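Local coordinates for protein 4-oxalmesaconate hydratase (Pseudomonas putida, PDB 5CGZ) that catalyses the zinc-dependent hydration of 4-carboxy-2-hydroxymuconate (oxalomesaconate enol) to 4-carboxy-4-hydroxy-2-oxoadipate, the third step of gallate degradation, at residues Glu158-Pro169 / Leu195-Arg206. Sequence-based numbering, arbitrary orientation.
Sequences EPHQPEQCEWRP and LWEYYTRVALQR
Y198 engages H160 twice, through its ring and through its hydroxyl. The two rings form an offset stack, centroids 4.1 Å apart and planes 26° from parallel, with H160 CE1 over one face of the phenol; beyond it, Y198 OH donates to the backbone H160 O at 2.6 Å. With CG anti to the backbone N (chi1 -166°), the imidazole swings out over Y198 and presents ND1 to Y199 OH, 2.9 Å away in a nearly straight hydrogen bond. The same hydroxyl is also hydrogen-bonded to R17, which reaches E158 O as well. This aromatic cluster pins the loop after strand 154-157 of the Rossmann-like sheet beneath helix 193-212, beside the zinc site. A leucine at Y198 would probably leave H160 O without its donor and the imidazole without the ring it stacks on, held at ND1 alone. Two turns further along the helix, R206 grips E158 side-on but twisted, the two planes 63° apart: NE reaches OE1 at 2.8 Å on the syn side, well out of the carboxylate plane, whereas NH2 meets OE2, also at 2.8 Å, from above it. P169 CG lies over one guanidinium face, and NH2 also forms a salt bridge with E163 of a second subunit.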
ATOM      1  N   GLU A 158      16.032  -1.436 -12.832  1.00 28.25           N
ATOM      2  CA  GLU A 158      15.923  -2.471 -11.802  1.00 26.08           C
ATOM      3  C   GLU A 158      16.983  -2.365 -10.701  1.00 29.10           C
ATOM      4  O   GLU A 158      18.180  -2.373 -10.979  1.00 28.92           O
ATOM      5  CB  GLU A 158      15.995  -3.862 -12.435  1.00 25.86           C
ATOM      6  CG  GLU A 158      15.837  -4.991 -11.390  1.00 27.21           C
ATOM      7  CD  GLU A 158      15.491  -6.344 -12.004  1.00 31.97           C
ATOM      8  OE1 GLU A 158      15.140  -6.406 -13.208  1.00 32.20           O
ATOM      9  OE2 GLU A 158      15.562  -7.352 -11.275  1.00 29.37           O
ATOM     10  N   PRO A 159      16.544  -2.262  -9.437  1.00 28.27           N
ATOM     11  CA  PRO A 159      17.533  -2.290  -8.348  1.00 28.12           C
ATOM     12  C   PRO A 159      18.002  -3.713  -8.056  1.00 31.99           C
ATOM     13  O   PRO A 159      17.402  -4.688  -8.531  1.00 28.84           O
ATOM     14  CB  PRO A 159      16.783  -1.687  -7.159  1.00 30.53           C
ATOM     15  CG  PRO A 159      15.339  -1.826  -7.473  1.00 31.03           C
ATOM     16  CD  PRO A 159      15.177  -1.996  -8.964  1.00 29.58           C
ATOM     17  N   HIS A 160      19.084  -3.824  -7.297  1.00 28.33           N
ATOM     18  CA  HIS A 160      19.697  -5.116  -7.022  1.00 31.78           C
ATOM     19  C   HIS A 160      18.715  -6.054  -6.321  1.00 36.48           C
ATOM     20  O   HIS A 160      18.648  -7.251  -6.635  1.00 34.39           O
ATOM     21  CB  HIS A 160      20.956  -4.932  -6.172  1.00 29.50           C
ATOM     22  CG  HIS A 160      21.831  -6.144  -6.123  1.00 37.19           C
ATOM     23  ND1 HIS A 160      22.498  -6.624  -7.231  1.00 37.70           N
ATOM     24  CD2 HIS A 160      22.151  -6.977  -5.101  1.00 34.76           C
ATOM     25  CE1 HIS A 160      23.200  -7.691  -6.892  1.00 36.71           C
ATOM     26  NE2 HIS A 160      23.006  -7.927  -5.606  1.00 38.91           N
ATOM     27  N   GLN A 161      17.943  -5.501  -5.388  1.00 26.43           N
ATOM     28  CA  GLN A 161      16.938  -6.284  -4.663  1.00 28.03           C
ATOM     29  C   GLN A 161      15.553  -5.663  -4.845  1.00 28.45           C
ATOM     30  O   GLN A 161      15.081  -4.879  -4.006  1.00 30.53           O
ATOM     31  CB  GLN A 161      17.325  -6.386  -3.189  1.00 29.63           C
ATOM     32  CG  GLN A 161      18.613  -7.181  -3.028  1.00 30.13           C
ATOM     33  CD  GLN A 161      18.996  -7.436  -1.584  1.00 32.92           C
ATOM     34  OE1 GLN A 161      18.329  -8.192  -0.865  1.00 31.35           O
ATOM     35  NE2 GLN A 161      20.089  -6.818  -1.156  1.00 31.77           N
ATOM     36  N   PRO A 162      14.908  -5.992  -5.974  1.00 32.32           N
ATOM     37  CA  PRO A 162      13.707  -5.265  -6.402  1.00 26.01           C
ATOM     38  C   PRO A 162      12.566  -5.316  -5.376  1.00 30.55           C
ATOM     39  O   PRO A 162      11.998  -4.263  -5.084  1.00 27.99           O
ATOM     40  CB  PRO A 162      13.311  -5.961  -7.720  1.00 28.97           C
ATOM     41  CG  PRO A 162      14.098  -7.228  -7.780  1.00 30.22           C
ATOM     42  CD  PRO A 162      15.333  -7.016  -6.947  1.00 27.41           C
ATOM     43  N   GLU A 163      12.240  -6.488  -4.835  1.00 25.91           N
ATOM     44  CA  GLU A 163      11.126  -6.557  -3.885  1.00 26.97           C
ATOM     45  C   GLU A 163      11.411  -5.771  -2.604  1.00 28.82           C
ATOM     46  O   GLU A 163      10.509  -5.140  -2.071  1.00 29.85           O
ATOM     47  CB  GLU A 163      10.784  -8.003  -3.523  1.00 27.81           C
ATOM     48  CG  GLU A 163      10.301  -8.852  -4.684  1.00 27.39           C
ATOM     49  CD  GLU A 163      11.420  -9.625  -5.366  1.00 31.01           C
ATOM     50  OE1 GLU A 163      12.616  -9.364  -5.090  1.00 31.54           O
ATOM     51  OE2 GLU A 163      11.100 -10.504  -6.187  1.00 32.26           O
ATOM     52  N   GLN A 164      12.655  -5.800  -2.113  1.00 25.95           N
ATOM     53  CA  GLN A 164      12.987  -5.048  -0.902  1.00 28.70           C
ATOM     54  C   GLN A 164      12.843  -3.551  -1.177  1.00 33.93           C
ATOM     55  O   GLN A 164      12.598  -2.772  -0.267  1.00 31.37           O
ATOM     56  CB  GLN A 164      14.411  -5.353  -0.403  1.00 26.63           C
ATOM     57  CG  GLN A 164      14.744  -6.850  -0.245  1.00 26.38           C
ATOM     58  CD  GLN A 164      13.726  -7.603   0.575  1.00 31.10           C
ATOM     59  OE1 GLN A 164      13.064  -7.030   1.449  1.00 29.23           O
ATOM     60  NE2 GLN A 164      13.586  -8.903   0.300  1.00 29.55           N
ATOM     61  N   CYS A 165      12.997  -3.159  -2.440  1.00 31.03           N
ATOM     62  CA  CYS A 165      12.851  -1.758  -2.831  1.00 30.58           C
ATOM     63  C   CYS A 165      11.413  -1.386  -3.177  1.00 31.39           C
ATOM     64  O   CYS A 165      11.147  -0.251  -3.563  1.00 33.80           O
ATOM     65  CB  CYS A 165      13.756  -1.439  -4.023  1.00 28.39           C
ATOM     66  SG  CYS A 165      15.513  -1.606  -3.653  1.00 30.31           S
ATOM     67  N   GLU A 166      10.494  -2.343  -3.056  1.00 28.21           N
ATOM     68  CA  GLU A 166       9.093  -2.134  -3.439  1.00 33.11           C
ATOM     69  C   GLU A 166       8.971  -1.660  -4.891  1.00 33.46           C
ATOM     70  O   GLU A 166       8.153  -0.809  -5.237  1.00 31.79           O
ATOM     71  CB  GLU A 166       8.426  -1.149  -2.480  1.00 32.29           C
ATOM     72  CG  GLU A 166       8.360  -1.692  -1.046  1.00 43.20           C
ATOM     73  CD  GLU A 166       8.016  -0.627  -0.013  1.00 58.52           C
ATOM     74  OE1 GLU A 166       7.112   0.191  -0.270  1.00 54.88           O
ATOM     75  OE2 GLU A 166       8.663  -0.606   1.057  1.00 69.18           O
ATOM     76  N   TRP A 167       9.790  -2.253  -5.743  1.00 30.13           N
ATOM     77  CA  TRP A 167       9.848  -1.901  -7.149  1.00 28.77           C
ATOM     78  C   TRP A 167       9.156  -2.996  -7.952  1.00 32.36           C
ATOM     79  O   TRP A 167       9.345  -4.185  -7.689  1.00 30.41           O
ATOM     80  CB  TRP A 167      11.313  -1.729  -7.558  1.00 28.13           C
ATOM     81  CG  TRP A 167      11.611  -1.469  -9.011  1.00 28.74           C
ATOM     82  CD1 TRP A 167      11.794  -0.244  -9.606  1.00 27.10           C
ATOM     83  CD2 TRP A 167      11.831  -2.449 -10.038  1.00 25.40           C
ATOM     84  NE1 TRP A 167      12.106  -0.409 -10.936  1.00 28.18           N
ATOM     85  CE2 TRP A 167      12.132  -1.744 -11.227  1.00 27.72           C
ATOM     86  CE3 TRP A 167      11.806  -3.845 -10.066  1.00 25.59           C
ATOM     87  CZ2 TRP A 167      12.402  -2.398 -12.432  1.00 27.40           C
ATOM     88  CZ3 TRP A 167      12.077  -4.491 -11.267  1.00 25.91           C
ATOM     89  CH2 TRP A 167      12.370  -3.768 -12.432  1.00 28.15           C
ATOM     90  N   ARG A 168       8.331  -2.596  -8.909  1.00 30.69           N
ATOM     91  CA  ARG A 168       7.652  -3.544  -9.779  1.00 33.67           C
ATOM     92  C   ARG A 168       7.840  -3.111 -11.229  1.00 32.42           C
ATOM     93  O   ARG A 168       7.555  -1.972 -11.566  1.00 30.88           O
ATOM     94  CB  ARG A 168       6.149  -3.627  -9.449  1.00 30.97           C
ATOM     95  CG  ARG A 168       5.370  -4.524 -10.432  1.00 28.45           C
ATOM     96  CD  ARG A 168       3.859  -4.544 -10.165  1.00 32.51           C
ATOM     97  NE  ARG A 168       3.179  -3.334 -10.635  1.00 42.34           N
ATOM     98  CZ  ARG A 168       2.697  -3.145 -11.871  1.00 48.85           C
ATOM     99  NH1 ARG A 168       2.086  -1.998 -12.160  1.00 46.57           N
ATOM    100  NH2 ARG A 168       2.817  -4.079 -12.821  1.00 39.25           N
ATOM    101  N   PRO A 169       8.307  -4.014 -12.095  1.00 29.63           N
ATOM    102  CA  PRO A 169       8.409  -3.562 -13.490  1.00 29.56           C
ATOM    103  C   PRO A 169       7.030  -3.531 -14.135  1.00 31.19           C
ATOM    104  O   PRO A 169       6.390  -4.571 -14.181  1.00 31.79           O
ATOM    105  CB  PRO A 169       9.310  -4.619 -14.141  1.00 27.58           C
ATOM    106  CG  PRO A 169       9.060  -5.881 -13.329  1.00 28.85           C
ATOM    107  CD  PRO A 169       8.704  -5.425 -11.913  1.00 26.49           C
ATOM    108  N   LEU A 195      28.984  -9.985 -10.397  1.00 38.22           N
ATOM    109  CA  LEU A 195      27.924  -9.103 -10.853  1.00 37.66           C
ATOM    110  C   LEU A 195      27.644  -9.289 -12.346  1.00 42.51           C
ATOM    111  O   LEU A 195      26.498  -9.122 -12.773  1.00 40.37           O
ATOM    112  CB  LEU A 195      28.261  -7.644 -10.550  1.00 38.98           C
ATOM    113  CG  LEU A 195      28.183  -7.269  -9.069  1.00 45.42           C
ATOM    114  CD1 LEU A 195      28.358  -5.764  -8.898  1.00 37.74           C
ATOM    115  CD2 LEU A 195      26.864  -7.744  -8.437  1.00 40.73           C
ATOM    116  N   TRP A 196      28.665  -9.635 -13.138  1.00 39.46           N
ATOM    117  CA  TRP A 196      28.435  -9.955 -14.550  1.00 38.45           C
ATOM    118  C   TRP A 196      27.401 -11.060 -14.631  1.00 40.79           C
ATOM    119  O   TRP A 196      26.451 -10.994 -15.413  1.00 37.25           O
ATOM    120  CB  TRP A 196      29.702 -10.433 -15.268  1.00 38.59           C
ATOM    121  CG  TRP A 196      30.883  -9.520 -15.252  1.00 41.39           C
ATOM    122  CD1 TRP A 196      30.985  -8.302 -14.651  1.00 39.71           C
ATOM    123  CD2 TRP A 196      32.149  -9.768 -15.878  1.00 38.66           C
ATOM    124  NE1 TRP A 196      32.243  -7.773 -14.860  1.00 37.67           N
ATOM    125  CE2 TRP A 196      32.973  -8.656 -15.612  1.00 40.44           C
ATOM    126  CE3 TRP A 196      32.666 -10.828 -16.637  1.00 41.28           C
ATOM    127  CZ2 TRP A 196      34.286  -8.569 -16.078  1.00 43.32           C
ATOM    128  CZ3 TRP A 196      33.972 -10.738 -17.104  1.00 45.29           C
ATOM    129  CH2 TRP A 196      34.765  -9.619 -16.819  1.00 40.84           C
ATOM    130  N   GLU A 197      27.617 -12.087 -13.815  1.00 31.47           N
ATOM    131  CA  GLU A 197      26.753 -13.260 -13.782  1.00 38.46           C
ATOM    132  C   GLU A 197      25.374 -12.936 -13.222  1.00 34.23           C
ATOM    133  O   GLU A 197      24.371 -13.419 -13.734  1.00 37.25           O
ATOM    134  CB  GLU A 197      27.399 -14.372 -12.953  1.00 36.62           C
ATOM    135  CG  GLU A 197      28.614 -14.987 -13.617  1.00 46.48           C
ATOM    136  CD  GLU A 197      29.644 -15.509 -12.619  1.00 58.03           C
ATOM    137  OE1 GLU A 197      29.288 -15.767 -11.444  1.00 51.89           O
ATOM    138  OE2 GLU A 197      30.818 -15.654 -13.018  1.00 56.52           O
ATOM    139  N   TYR A 198      25.334 -12.121 -12.171  1.00 33.29           N
ATOM    140  CA  TYR A 198      24.068 -11.737 -11.566  1.00 34.39           C
ATOM    141  C   TYR A 198      23.188 -11.009 -12.582  1.00 33.13           C
ATOM    142  O   TYR A 198      22.008 -11.321 -12.722  1.00 31.54           O
ATOM    143  CB  TYR A 198      24.316 -10.857 -10.345  1.00 27.34           C
ATOM    144  CG  TYR A 198      23.084 -10.503  -9.535  1.00 33.37           C
ATOM    145  CD1 TYR A 198      22.334  -9.362  -9.822  1.00 30.58           C
ATOM    146  CD2 TYR A 198      22.689 -11.295  -8.459  1.00 30.61           C
ATOM    147  CE1 TYR A 198      21.201  -9.024  -9.058  1.00 32.05           C
ATOM    148  CE2 TYR A 198      21.567 -10.973  -7.695  1.00 35.36           C
ATOM    149  CZ  TYR A 198      20.830  -9.836  -7.992  1.00 39.30           C
ATOM    150  OH  TYR A 198      19.723  -9.526  -7.218  1.00 35.75           O
ATOM    151  N   TYR A 199      23.753 -10.046 -13.305  1.00 32.14           N
ATOM    152  CA  TYR A 199      22.919  -9.234 -14.184  1.00 32.44           C
ATOM    153  C   TYR A 199      22.646  -9.931 -15.508  1.00 32.01           C
ATOM    154  O   TYR A 199      21.669  -9.613 -16.183  1.00 33.72           O
ATOM    155  CB  TYR A 199      23.538  -7.841 -14.361  1.00 33.92           C
ATOM    156  CG  TYR A 199      23.222  -7.058 -13.120  1.00 34.46           C
ATOM    157  CD1 TYR A 199      21.946  -6.540 -12.924  1.00 33.68           C
ATOM    158  CD2 TYR A 199      24.149  -6.928 -12.093  1.00 35.76           C
ATOM    159  CE1 TYR A 199      21.617  -5.871 -11.760  1.00 35.87           C
ATOM    160  CE2 TYR A 199      23.827  -6.253 -10.921  1.00 37.20           C
ATOM    161  CZ  TYR A 199      22.556  -5.730 -10.763  1.00 38.85           C
ATOM    162  OH  TYR A 199      22.217  -5.065  -9.610  1.00 38.18           O
ATOM    163  N   THR A 200      23.460 -10.926 -15.843  1.00 28.42           N
ATOM    164  CA  THR A 200      23.093 -11.853 -16.912  1.00 29.83           C
ATOM    165  C   THR A 200      21.845 -12.646 -16.510  1.00 32.42           C
ATOM    166  O   THR A 200      20.893 -12.778 -17.290  1.00 30.40           O
ATOM    167  CB  THR A 200      24.241 -12.836 -17.242  1.00 35.16           C
ATOM    168  OG1 THR A 200      25.376 -12.094 -17.706  1.00 36.69           O
ATOM    169  CG2 THR A 200      23.808 -13.831 -18.324  1.00 34.49           C
ATOM    170  N   ARG A 201      21.845 -13.179 -15.290  1.00 30.78           N
ATOM    171  CA  ARG A 201      20.680 -13.929 -14.830  1.00 31.58           C
ATOM    172  C   ARG A 201      19.448 -13.022 -14.761  1.00 30.69           C
ATOM    173  O   ARG A 201      18.352 -13.451 -15.124  1.00 31.83           O
ATOM    174  CB  ARG A 201      20.961 -14.602 -13.480  1.00 32.11           C
ATOM    175  CG  ARG A 201      21.916 -15.810 -13.616  1.00 34.12           C
ATOM    176  CD  ARG A 201      22.024 -16.631 -12.348  1.00 29.90           C
ATOM    177  NE  ARG A 201      22.448 -15.823 -11.211  1.00 33.57           N
ATOM    178  CZ  ARG A 201      23.686 -15.774 -10.731  1.00 33.80           C
ATOM    179  NH1 ARG A 201      24.657 -16.499 -11.285  1.00 37.32           N
ATOM    180  NH2 ARG A 201      23.951 -15.001  -9.687  1.00 30.07           N
ATOM    181  N   VAL A 202      19.626 -11.770 -14.327  1.00 28.97           N
ATOM    182  CA  VAL A 202      18.508 -10.816 -14.286  1.00 31.94           C
ATOM    183  C   VAL A 202      17.876 -10.665 -15.669  1.00 30.81           C
ATOM    184  O   VAL A 202      16.660 -10.771 -15.814  1.00 30.21           O
ATOM    185  CB  VAL A 202      18.935  -9.411 -13.791  1.00 30.92           C
ATOM    186  CG1 VAL A 202      17.785  -8.402 -13.983  1.00 27.02           C
ATOM    187  CG2 VAL A 202      19.354  -9.459 -12.321  1.00 27.48           C
ATOM    188  N   ALA A 203      18.706 -10.436 -16.686  1.00 29.96           N
ATOM    189  CA  ALA A 203      18.200 -10.240 -18.048  1.00 29.70           C
ATOM    190  C   ALA A 203      17.484 -11.489 -18.562  1.00 28.66           C
ATOM    191  O   ALA A 203      16.466 -11.397 -19.256  1.00 32.02           O
ATOM    192  CB  ALA A 203      19.342  -9.847 -18.998  1.00 29.68           C
ATOM    193  N   LEU A 204      18.013 -12.660 -18.224  1.00 29.07           N
ATOM    194  CA  LEU A 204      17.388 -13.903 -18.649  1.00 28.98           C
ATOM    195  C   LEU A 204      16.051 -14.104 -17.939  1.00 31.00           C
ATOM    196  O   LEU A 204      15.074 -14.527 -18.562  1.00 31.14           O
ATOM    197  CB  LEU A 204      18.320 -15.095 -18.395  1.00 31.92           C
ATOM    198  CG  LEU A 204      19.542 -15.225 -19.311  1.00 32.98           C
ATOM    199  CD1 LEU A 204      20.550 -16.224 -18.735  1.00 29.70           C
ATOM    200  CD2 LEU A 204      19.137 -15.631 -20.735  1.00 28.20           C
ATOM    201  N   GLN A 205      16.000 -13.793 -16.642  1.00 28.23           N
ATOM    202  CA  GLN A 205      14.752 -13.928 -15.891  1.00 28.02           C
ATOM    203  C   GLN A 205      13.689 -12.968 -16.427  1.00 26.34           C
ATOM    204  O   GLN A 205      12.546 -13.352 -16.666  1.00 29.65           O
ATOM    205  CB  GLN A 205      14.986 -13.676 -14.391  1.00 25.62           C
ATOM    206  CG  GLN A 205      15.816 -14.766 -13.691  1.00 26.77           C
ATOM    207  CD  GLN A 205      15.196 -16.145 -13.828  1.00 32.66           C
ATOM    208  OE1 GLN A 205      15.410 -16.836 -14.826  1.00 32.31           O
ATOM    209  NE2 GLN A 205      14.420 -16.551 -12.827  1.00 30.35           N
ATOM    210  N   ARG A 206      14.070 -11.711 -16.616  1.00 27.21           N
ATOM    211  CA  ARG A 206      13.124 -10.727 -17.136  1.00 30.83           C
ATOM    212  C   ARG A 206      12.728 -11.098 -18.557  1.00 28.86           C
ATOM    213  O   ARG A 206      11.602 -10.844 -18.975  1.00 27.36           O
ATOM    214  CB  ARG A 206      13.713  -9.312 -17.086  1.00 26.56           C
ATOM    215  CG  ARG A 206      14.059  -8.840 -15.666  1.00 27.22           C
ATOM    216  CD  ARG A 206      12.902  -9.045 -14.694  1.00 28.56           C
ATOM    217  NE  ARG A 206      13.218  -8.479 -13.379  1.00 32.40           N
ATOM    218  CZ  ARG A 206      12.427  -8.552 -12.312  1.00 28.38           C
ATOM    219  NH1 ARG A 206      11.249  -9.165 -12.387  1.00 26.91           N
ATOM    220  NH2 ARG A 206      12.815  -8.004 -11.167  1.00 29.80           N
TER